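Local coordinates for DNA repair protein RecO (PDB 1U5K) that is probably involved in DNA repair and recombination by the RecF pathway, and carries a zinc ion held by four cysteines, at residues E107-E110 with Q111-D114; Q126-P129 with E130-A133; V224-G227 with G228-W232. All blocks are in the same frame, centred on the assembly; numbering follows the deposited sequence.

From the N terminus, contact 1 comes first, where the loop after helix 86-102 turns into helix 110-125; it also touches the loop between strands 23-29 and 32-38, and so meets the N-terminal sheet. At the other end of that helix, contact 2 closes the short loop leading into helix 129-141. The chain then passes through the four-cysteine zinc site before contact 3, in the loop that leaves helix 211-225. All three are local and in series; none encloses or crosses another. Contacts 1 and 2 each begin a helix, while contact 3 follows one. Contacts 2 and 3 lie on opposite sides of the chain's centre, yet both have partners on helix 86-102 and helix 211-225.

Contact 1 (E107-E110 with Q111-D114); sequences EFSE and QAFD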
loop_
_atom_site.group_PDB
_atom_site.type_symbol
_atom_site.label_atom_id
_atom_site.label_comp_id
_atom_site.label_asym_id
_atom_site.label_seq_id
_atom_site.Cartn_x
_atom_site.Cartn_y
_atom_site.Cartn_z
ATOM N N GLU A 107 -1.089 -2.662 -21.988
ATOM C CA GLU A 107 -2.395 -2.018 -22.115
ATOM C C GLU A 107 -2.372 -0.488 -22.203
ATOM O O GLU A 107 -3.411 0.089 -22.516
ATOM C CB GLU A 107 -3.330 -2.452 -20.976
ATOM C CG GLU A 107 -3.416 -3.957 -20.774
ATOM C CD GLU A 107 -4.477 -4.390 -19.775
ATOM O OE1 GLU A 107 -5.078 -3.544 -19.058
ATOM O OE2 GLU A 107 -4.676 -5.627 -19.741
ATOM N N PHE A 108 -1.246 0.164 -21.917
ATOM C CA PHE A 108 -1.177 1.618 -21.826
ATOM C C PHE A 108 -0.902 2.353 -23.131
ATOM O O PHE A 108 0.234 2.506 -23.559
ATOM C CB PHE A 108 -0.193 2.098 -20.759
ATOM C CG PHE A 108 -0.447 3.516 -20.308
ATOM C CD1 PHE A 108 -1.465 3.820 -19.428
ATOM C CD2 PHE A 108 0.317 4.551 -20.794
ATOM C CE1 PHE A 108 -1.682 5.131 -19.022
ATOM C CE2 PHE A 108 0.134 5.859 -20.392
ATOM C CZ PHE A 108 -0.875 6.155 -19.487
ATOM N N SER A 109 -1.977 2.852 -23.729
ATOM C CA SER A 109 -1.982 3.370 -25.094
ATOM C C SER A 109 -1.732 4.867 -25.123
ATOM O O SER A 109 -1.735 5.532 -24.088
ATOM C CB SER A 109 -3.358 3.126 -25.711
ATOM O OG SER A 109 -4.377 3.725 -24.919
ATOM N N GLU A 110 -1.554 5.411 -26.320
ATOM C CA GLU A 110 -1.422 6.850 -26.469
ATOM C C GLU A 110 -2.651 7.593 -25.943
ATOM O O GLU A 110 -2.523 8.654 -25.340
ATOM C CB GLU A 110 -1.144 7.253 -27.921
ATOM C CG GLU A 110 -0.983 8.762 -28.052
ATOM C CD GLU A 110 -0.327 9.245 -29.334
ATOM O OE1 GLU A 110 -0.191 8.448 -30.282
ATOM O OE2 GLU A 110 0.031 10.443 -29.402
ATOM N N GLN A 111 -3.840 7.049 -26.173
ATOM C CA GLN A 111 -5.080 7.676 -25.733
ATOM C C GLN A 111 -5.102 7.747 -24.206
ATOM O O GLN A 111 -5.500 8.749 -23.620
ATOM C CB GLN A 111 -6.287 6.904 -26.265
ATOM C CG GLN A 111 -6.489 6.973 -27.772
ATOM C CD GLN A 111 -5.595 6.067 -28.602
ATOM O OE1 GLN A 111 -4.907 5.175 -28.097
ATOM N NE2 GLN A 111 -5.613 6.303 -29.907
ATOM N N ALA A 112 -4.602 6.693 -23.569
ATOM C CA ALA A 112 -4.506 6.601 -22.123
ATOM C C ALA A 112 -3.511 7.628 -21.615
ATOM O O ALA A 112 -3.818 8.348 -20.671
ATOM C CB ALA A 112 -4.137 5.182 -21.693
ATOM N N PHE A 113 -2.363 7.751 -22.276
ATOM C CA PHE A 113 -1.376 8.756 -21.919
ATOM C C PHE A 113 -1.990 10.159 -21.946
ATOM O O PHE A 113 -1.834 10.939 -21.001
ATOM C CB PHE A 113 -0.119 8.750 -22.801
ATOM C CG PHE A 113 0.812 9.892 -22.459
ATOM C CD1 PHE A 113 1.609 9.828 -21.331
ATOM C CD2 PHE A 113 0.788 11.074 -23.186
ATOM C CE1 PHE A 113 2.390 10.900 -20.953
ATOM C CE2 PHE A 113 1.562 12.152 -22.826
ATOM C CZ PHE A 113 2.360 12.069 -21.714
ATOM N N ASP A 114 -2.707 10.462 -23.022
ATOM C CA ASP A 114 -3.243 11.812 -23.192
ATOM C C ASP A 114 -4.279 12.159 -22.124
ATOM O O ASP A 114 -4.307 13.271 -21.589
ATOM C CB ASP A 114 -3.930 11.944 -24.547
ATOM C CG ASP A 114 -2.948 12.057 -25.693
ATOM O OD1 ASP A 114 -1.793 12.501 -25.490
ATOM O OD2 ASP A 114 -3.300 11.717 -26.836
HETATM O O HOH W 1 0.485 12.184 -26.837
#
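One water is shared by the carboxylates of Glu110 and Asp114, donating to Asp114 OD1 at 2.7 Å and to Glu110 OE2 at 3.1 Å. The two side chains lie one helical turn apart, and their carboxylate planes are turned 54° from each other. Glu110 OE2 and Asp114 OD2 are still 4.4 Å apart, close enough that the two like charges would probably disfavour each other, and the donating water probably eases this. Their position near the start of a helix, with its dipole, would probably also favour negative charge. In the backbone of the same turn, Phe113 N donates to Ser109 O at 2.9 Å and Asp114 N to Glu110 O. Ser109 itself uses its hydroxyl as a cap: OG accepts from Ala112 N at 3.3 Å. A chi1 of 57° sets OG between the backbone N and the carbonyl carbon, and from there it faces the N-H three residues on. The apolar side of the turn is built on Phe108. Ala112 CB lies over one face of its ring, toward the rim, in a CH-pi contact 3.9 Å from the centroid. Farther along the same ring, Phe108 CE2 meets Phe113 CB at 3.8 Å. Phe103 adds an edge-to-face contact to Phe108, while Pro30, between strands 23-29 and 32-38, touches Glu110 and Phe113 and so joins this helix start to the N-terminal sheet. Phe108, just before the N-cap, and Phe113, four residues after it, form a hydrophobic staple, which together with the Ser109 N-cap closes the N terminus of helix 110-125.

Contact 2 (Q126-P129 with E130-A133); sequences QPDP and EWVA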
loop_
_atom_site.group_PDB
_atom_site.type_symbol
_atom_site.label_atom_id
_atom_site.label_comp_id
_atom_site.label_asym_id
_atom_site.label_seq_id
_atom_site.Cartn_x
_atom_site.Cartn_y
_atom_site.Cartn_z
ATOM N N GLN A 126 -7.908 23.063 -11.775
ATOM C CA GLN A 126 -9.345 23.185 -11.550
ATOM C C GLN A 126 -9.733 23.390 -10.081
ATOM O O GLN A 126 -8.994 22.997 -9.173
ATOM C CB GLN A 126 -10.120 22.006 -12.153
ATOM C CG GLN A 126 -10.006 21.785 -13.656
ATOM C CD GLN A 126 -10.625 22.860 -14.551
ATOM O OE1 GLN A 126 -10.996 22.568 -15.688
ATOM N NE2 GLN A 126 -10.722 24.090 -14.062
ATOM N N PRO A 127 -10.833 24.100 -9.827
ATOM C CA PRO A 127 -11.292 24.344 -8.456
ATOM C C PRO A 127 -11.592 23.102 -7.601
ATOM O O PRO A 127 -11.416 23.204 -6.396
ATOM C CB PRO A 127 -12.564 25.191 -8.626
ATOM C CG PRO A 127 -12.709 25.545 -10.066
ATOM C CD PRO A 127 -11.583 24.904 -10.805
ATOM N N ASP A 128 -11.989 21.981 -8.195
ATOM C CA ASP A 128 -12.442 20.793 -7.486
ATOM C C ASP A 128 -11.620 19.585 -7.978
ATOM O O ASP A 128 -12.050 18.820 -8.848
ATOM C CB ASP A 128 -13.932 20.639 -7.778
ATOM C CG ASP A 128 -14.604 19.593 -6.924
ATOM O OD1 ASP A 128 -13.925 18.784 -6.251
ATOM O OD2 ASP A 128 -15.848 19.528 -6.906
ATOM N N PRO A 129 -10.398 19.453 -7.479
ATOM C CA PRO A 129 -9.538 18.360 -7.942
ATOM C C PRO A 129 -10.073 16.975 -7.594
ATOM O O PRO A 129 -9.836 16.100 -8.422
ATOM C CB PRO A 129 -8.172 18.677 -7.342
ATOM C CG PRO A 129 -8.478 19.503 -6.198
ATOM C CD PRO A 129 -9.681 20.352 -6.552
ATOM N N GLU A 130 -10.822 16.795 -6.508
ATOM C CA GLU A 130 -11.437 15.500 -6.242
ATOM C C GLU A 130 -12.325 15.108 -7.420
ATOM O O GLU A 130 -12.308 13.951 -7.858
ATOM C CB GLU A 130 -12.254 15.461 -4.946
ATOM C CG GLU A 130 -12.796 14.060 -4.698
ATOM C CD GLU A 130 -13.795 13.950 -3.571
ATOM O OE1 GLU A 130 -14.331 15.009 -3.212
ATOM O OE2 GLU A 130 -14.041 12.849 -3.021
ATOM N N TRP A 131 -13.089 16.071 -7.934
ATOM C CA TRP A 131 -14.032 15.800 -9.006
ATOM C C TRP A 131 -13.282 15.467 -10.300
ATOM O O TRP A 131 -13.700 14.593 -11.069
ATOM C CB TRP A 131 -15.056 16.921 -9.231
ATOM C CG TRP A 131 -16.097 16.529 -10.223
ATOM C CD1 TRP A 131 -16.342 17.122 -11.418
ATOM C CD2 TRP A 131 -17.016 15.437 -10.125
ATOM N NE1 TRP A 131 -17.342 16.455 -12.079
ATOM C CE2 TRP A 131 -17.788 15.424 -11.303
ATOM C CE3 TRP A 131 -17.271 14.458 -9.155
ATOM C CZ2 TRP A 131 -18.782 14.474 -11.548
ATOM C CZ3 TRP A 131 -18.216 13.502 -9.411
ATOM C CH2 TRP A 131 -18.991 13.537 -10.581
ATOM N N VAL A 132 -12.187 16.172 -10.557
ATOM C CA VAL A 132 -11.347 15.827 -11.705
ATOM C C VAL A 132 -10.926 14.358 -11.591
ATOM O O VAL A 132 -11.029 13.590 -12.549
ATOM C CB VAL A 132 -10.128 16.753 -11.825
ATOM C CG1 VAL A 132 -9.237 16.394 -12.997
ATOM C CG2 VAL A 132 -10.558 18.216 -11.999
ATOM N N ALA A 133 -10.463 13.958 -10.414
ATOM C CA ALA A 133 -9.951 12.601 -10.240
ATOM C C ALA A 133 -11.041 11.544 -10.373
ATOM O O ALA A 133 -10.795 10.519 -11.004
ATOM C CB ALA A 133 -9.208 12.464 -8.913
HETATM O O HOH W 2 -11.781 18.746 -4.436
#
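An N-cap formed by Asp128 starts helix 129-141, after the short loop that follows helix 110-125. Asp128 meets the N-H of Trp131 with two oxygens, both weakly: OD1 accepts at 3.3 Å and the backbone O at 3.1 Å, the latter strongly bent. The same backbone O takes a straighter bond from Val132 N, at 3.2 Å and in the carbonyl plane, and the regular helical pattern continues with Ala133 N donating to Pro129 O. Proline suits the first helical position, since it has no N-H there to satisfy. Swung away from its own backbone N by a chi1 of -170°, the Asp128 carboxylate lies along the helix start beside Trp131 CB, its plane 43° from the indole. OD1 also receives a hydrogen from a water, which in turn accepts from Glu130 N, so a second N-H of the first turn is capped indirectly. The other oxygen, OD2, makes a salt bridge to Arg211, which pairs with Glu130 OE1 as well and so lies between two acids. Glu130 OE2 takes the indole N-H of Trp215, and Trp131 NE1 reaches Ser201 O, tying this turn to helices 211-225 and 198-203. On the apolar side, Gln126 and Val132 cross at about a right angle, Gln126 CB lying 3.8 Å from Val132 CG2.

Contact 3 (V224-G227 with G228-W232); sequences VQVG and GVHSW
Where the chain leaves helix 211-225, the loop folds back so that the His230 imidazole meets the backbone of Val226 edge-on. His230 NE2 donates to Val226 O at 2.9 Å with a nearly straight N-H (166°). The oxygen lies close to the ring plane, but the donor stands well above the carbonyl plane, 53° out of it. A His230 chi1 of -63°, with CG anti to the carbonyl carbon, turns the ring edge toward Val226 O. The other ring nitrogen serves as an acceptor, consistent with a neutral imidazole: Trp232 NE1, from the edge of the indole, donates to His230 ND1 at 2.9 Å. Replacing His230 by an alanine is likely to leave Val226 O and the indole N-H of Trp232 without these partners and the turn less firmly closed. Gly228 has backbone angles at which a CB would run into Gly227 O, so a side chain is hard to fit there. Nearby, Ser231 OG is hydrogen-bonded to Ala84 O of the second subunit, placing the loop at the dimer interface, while Trp232 meets Phe98 of helix 86-102 edge-to-face. The Val226 side chain crosses the histidine at about a right angle, its CB 3.9 Å from His230 CE1.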
loop_
_atom_site.group_PDB
_atom_site.type_symbol
_atom_site.label_atom_id
_atom_site.label_comp_id
_atom_site.label_asym_id
_atom_site.label_seq_id
_atom_site.Cartn_x
_atom_site.Cartn_y
_atom_site.Cartn_z
ATOM N N VAL A 224 -11.992 -6.264 -8.245
ATOM C CA VAL A 224 -12.538 -7.520 -8.753
ATOM C C VAL A 224 -12.059 -7.795 -10.178
ATOM O O VAL A 224 -11.733 -8.928 -10.500
ATOM C CB VAL A 224 -14.065 -7.570 -8.651
ATOM C CG1 VAL A 224 -14.650 -8.770 -9.411
ATOM C CG2 VAL A 224 -14.450 -7.579 -7.192
ATOM N N GLN A 225 -11.987 -6.783 -11.033
ATOM C CA GLN A 225 -11.708 -6.977 -12.445
ATOM C C GLN A 225 -10.218 -7.138 -12.745
ATOM O O GLN A 225 -9.855 -7.840 -13.686
ATOM C CB GLN A 225 -12.215 -5.794 -13.265
ATOM C CG GLN A 225 -13.730 -5.590 -13.325
ATOM C CD GLN A 225 -14.363 -6.402 -14.429
ATOM O OE1 GLN A 225 -13.929 -6.322 -15.582
ATOM N NE2 GLN A 225 -15.371 -7.199 -14.075
ATOM N N VAL A 226 -9.358 -6.471 -11.981
ATOM C CA VAL A 226 -7.941 -6.388 -12.331
ATOM C C VAL A 226 -7.157 -7.069 -11.228
ATOM O O VAL A 226 -7.385 -6.773 -10.062
ATOM C CB VAL A 226 -7.429 -4.944 -12.435
ATOM C CG1 VAL A 226 -5.941 -4.881 -12.730
ATOM C CG2 VAL A 226 -8.194 -4.205 -13.492
ATOM N N GLY A 227 -6.250 -7.975 -11.575
ATOM C CA GLY A 227 -5.318 -8.476 -10.577
ATOM C C GLY A 227 -4.402 -7.449 -9.926
ATOM O O GLY A 227 -4.030 -6.446 -10.525
ATOM N N GLY A 228 -3.952 -7.728 -8.707
ATOM C CA GLY A 228 -2.930 -6.925 -8.054
ATOM C C GLY A 228 -3.252 -6.618 -6.599
ATOM O O GLY A 228 -4.250 -7.094 -6.068
ATOM N N VAL A 229 -2.446 -5.743 -6.003
ATOM C CA VAL A 229 -2.583 -5.361 -4.603
ATOM C C VAL A 229 -3.467 -4.126 -4.464
ATOM O O VAL A 229 -4.031 -3.857 -3.412
ATOM C CB VAL A 229 -1.203 -5.028 -3.996
ATOM C CG1 VAL A 229 -0.286 -6.241 -4.155
ATOM C CG2 VAL A 229 -0.600 -3.722 -4.603
ATOM N N HIS A 230 -3.535 -3.313 -5.510
ATOM C CA HIS A 230 -4.378 -2.121 -5.459
ATOM C C HIS A 230 -4.085 -1.268 -4.218
ATOM O O HIS A 230 -4.967 -0.806 -3.490
ATOM C CB HIS A 230 -5.845 -2.524 -5.645
ATOM C CG HIS A 230 -6.104 -3.142 -6.986
ATOM N ND1 HIS A 230 -5.941 -2.445 -8.161
ATOM C CD2 HIS A 230 -6.377 -4.418 -7.343
ATOM C CE1 HIS A 230 -6.122 -3.257 -9.184
ATOM N NE2 HIS A 230 -6.407 -4.456 -8.713
ATOM N N SER A 231 -2.791 -1.028 -4.033
ATOM C CA SER A 231 -2.274 -0.079 -3.051
ATOM C C SER A 231 -2.692 1.372 -3.295
ATOM O O SER A 231 -2.613 2.252 -2.440
ATOM C CB SER A 231 -0.756 -0.239 -2.960
ATOM O OG SER A 231 -0.092 0.019 -4.184
ATOM N N TRP A 232 -3.097 1.681 -4.513
ATOM C CA TRP A 232 -3.611 3.004 -4.827
ATOM C C TRP A 232 -4.811 3.374 -3.979
ATOM O O TRP A 232 -5.122 4.549 -3.814
ATOM C CB TRP A 232 -3.973 3.081 -6.309
ATOM C CG TRP A 232 -5.086 2.193 -6.731
ATOM C CD1 TRP A 232 -4.963 0.940 -7.233
ATOM C CD2 TRP A 232 -6.488 2.489 -6.704
ATOM N NE1 TRP A 232 -6.204 0.414 -7.484
ATOM C CE2 TRP A 232 -7.160 1.351 -7.184
ATOM C CE3 TRP A 232 -7.249 3.596 -6.327
ATOM C CZ2 TRP A 232 -8.551 1.301 -7.319
ATOM C CZ3 TRP A 232 -8.640 3.541 -6.448
ATOM C CH2 TRP A 232 -9.276 2.391 -6.916
#